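Local structure of soluble inorganic pyrophosphatase (Toxoplasma gondii, 5WRT) at residues 189-192 and 193-196. The protein probably hydrolyses inorganic pyrophosphate to phosphate with the help of magnesium ions, as type I soluble pyrophosphatases of the PPase family do. Numbering follows the deposited sequence.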
loop_
_atom_site.group_PDB
_atom_site.type_symbol
_atom_site.label_atom_id
_atom_site.label_comp_id
_atom_site.label_asym_id
_atom_site.label_seq_id
_atom_site.Cartn_x
_atom_site.Cartn_y
_atom_site.Cartn_z
ATOM N N GLU A 189 3.503 -4.250 -4.425
ATOM C CA GLU A 189 3.836 -2.936 -3.889
ATOM C C GLU A 189 3.446 -2.816 -2.422
ATOM O O GLU A 189 4.101 -2.088 -1.668
ATOM C CB GLU A 189 3.159 -1.842 -4.713
ATOM C CG GLU A 189 3.648 -1.757 -6.155
ATOM C CD GLU A 189 5.163 -1.776 -6.280
ATOM O OE1 GLU A 189 5.848 -1.135 -5.454
ATOM O OE2 GLU A 189 5.670 -2.443 -7.207
ATOM N N TRP A 190 2.392 -3.518 -2.000
ATOM C CA TRP A 190 2.005 -3.492 -0.595
ATOM C C TRP A 190 3.115 -4.051 0.285
ATOM O O TRP A 190 3.537 -3.414 1.256
ATOM C CB TRP A 190 0.709 -4.279 -0.386
ATOM C CG TRP A 190 0.009 -3.936 0.894
ATOM C CD1 TRP A 190 -1.040 -3.076 1.049
ATOM C CD2 TRP A 190 0.315 -4.433 2.203
ATOM N NE1 TRP A 190 -1.409 -3.012 2.369
ATOM C CE2 TRP A 190 -0.592 -3.833 3.100
ATOM C CE3 TRP A 190 1.266 -5.328 2.705
ATOM C CZ2 TRP A 190 -0.577 -4.101 4.469
ATOM C CZ3 TRP A 190 1.279 -5.591 4.064
ATOM C CH2 TRP A 190 0.365 -4.979 4.929
ATOM N N PHE A 191 3.610 -5.243 -0.049
ATOM C CA PHE A 191 4.644 -5.870 0.761
ATOM C C PHE A 191 6.025 -5.268 0.532
ATOM O O PHE A 191 6.916 -5.472 1.363
ATOM C CB PHE A 191 4.662 -7.377 0.504
ATOM C CG PHE A 191 3.535 -8.106 1.176
ATOM C CD1 PHE A 191 3.579 -8.367 2.537
ATOM C CD2 PHE A 191 2.418 -8.502 0.459
ATOM C CE1 PHE A 191 2.539 -9.027 3.166
ATOM C CE2 PHE A 191 1.373 -9.162 1.084
ATOM C CZ PHE A 191 1.435 -9.425 2.439
ATOM N N ARG A 192 6.221 -4.530 -0.562
ATOM C CA ARG A 192 7.490 -3.834 -0.750
ATOM C C ARG A 192 7.615 -2.647 0.198
ATOM O O ARG A 192 8.703 -2.373 0.719
ATOM C CB ARG A 192 7.638 -3.368 -2.199
ATOM C CG ARG A 192 9.040 -2.870 -2.541
ATOM C CD ARG A 192 9.016 -1.752 -3.575
ATOM N NE ARG A 192 8.428 -2.175 -4.842
ATOM C CZ ARG A 192 9.099 -2.788 -5.814
ATOM N NH1 ARG A 192 10.392 -3.050 -5.669
ATOM N NH2 ARG A 192 8.477 -3.134 -6.933
ATOM N N TRP A 193 6.512 -1.940 0.447
ATOM C CA TRP A 193 6.551 -0.644 1.110
ATOM C C TRP A 193 6.043 -0.650 2.547
ATOM O O TRP A 193 6.269 0.333 3.260
ATOM C CB TRP A 193 5.735 0.379 0.302
ATOM C CG TRP A 193 6.360 0.760 -1.007
ATOM C CD1 TRP A 193 6.034 0.281 -2.244
ATOM C CD2 TRP A 193 7.412 1.711 -1.210
ATOM N NE1 TRP A 193 6.823 0.868 -3.203
ATOM C CE2 TRP A 193 7.678 1.751 -2.595
ATOM C CE3 TRP A 193 8.158 2.531 -0.357
ATOM C CZ2 TRP A 193 8.657 2.577 -3.145
ATOM C CZ3 TRP A 193 9.129 3.350 -0.905
ATOM C CH2 TRP A 193 9.369 3.367 -2.285
ATOM N N TYR A 194 5.373 -1.715 2.997
ATOM C CA TYR A 194 4.597 -1.617 4.235
ATOM C C TYR A 194 5.453 -1.488 5.493
ATOM O O TYR A 194 4.918 -1.129 6.547
ATOM C CB TYR A 194 3.651 -2.812 4.371
ATOM C CG TYR A 194 4.299 -4.100 4.823
ATOM C CD1 TYR A 194 5.276 -4.716 4.056
ATOM C CD2 TYR A 194 3.921 -4.704 6.016
ATOM C CE1 TYR A 194 5.865 -5.897 4.465
ATOM C CE2 TYR A 194 4.503 -5.886 6.433
ATOM C CZ TYR A 194 5.476 -6.479 5.653
ATOM O OH TYR A 194 6.060 -7.656 6.062
ATOM N N LYS A 195 6.751 -1.766 5.423
ATOM C CA LYS A 195 7.610 -1.620 6.589
ATOM C C LYS A 195 8.494 -0.379 6.516
ATOM O O LYS A 195 9.407 -0.229 7.335
ATOM C CB LYS A 195 8.472 -2.871 6.769
ATOM C CG LYS A 195 7.705 -4.119 7.173
ATOM C CD LYS A 195 8.638 -5.323 7.220
ATOM C CE LYS A 195 8.096 -6.404 8.162
ATOM N NZ LYS A 195 9.172 -7.166 8.885
ATOM N N LEU A 196 8.255 0.504 5.548
ATOM C CA LEU A 196 8.970 1.778 5.525
ATOM C C LEU A 196 8.649 2.649 6.732
ATOM O O LEU A 196 9.587 3.210 7.325
ATOM C CB LEU A 196 8.697 2.521 4.214
ATOM C CG LEU A 196 9.613 3.732 4.000
ATOM C CD1 LEU A 196 11.015 3.284 3.609
ATOM C CD2 LEU A 196 9.041 4.685 2.960
HETATM O O HOH W 1 9.021 -2.032 3.476
#
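W193 closes the last turn of helix 183-193 against E189: its N donates to E189 O over 3.2 Å. The long indole then runs beside the E189 side chain, and its NE1 makes a weak hydrogen bond to E189 OE1. Tryptophan suits this place by joining a broad apolar face to an N-H that also bonds G182 O of the second subunit, its stronger partner. R192 CD lies over that face, 3.9 Å from the centroid of the five-membered ring. Arginine can cover a ring with its aliphatic part while its guanidinium grips E189 side-on, NE to OE1 at 2.8 Å and NH2 to OE2 at 2.9 Å. Those two bonds hold the carboxylate beside W193; R192 NH1 also forms a salt bridge with E209.

At Y194 the chain leaves the helix with a weak bond from its N to W190 O, which W193 N also reaches weakly. CG stands between the backbone N and the carbonyl carbon (chi1 78°), which turns the ring back toward the helix. There Y194 CB sits over the six-membered ring of W190, whose broad plane lies slid apart from the tyrosine ring at 24°, while the smaller F191 ring presents its edge to the tyrosine face, with planes at 76°.

A water links R192 O to K195 N beside the type I turn W193-L196, which is closed by L196 N to W193 O at 3.0 Å. K195, long enough for NZ to form a salt bridge with D149, is the N-cap residue of helix 196-199, so the turn links two helices. F191 packs on M147 and Y194 on D149 of strand 136-149, the Y194 side chain about 5 Å from that of magnesium ligand D154, whereas W193 packs against the second subunit.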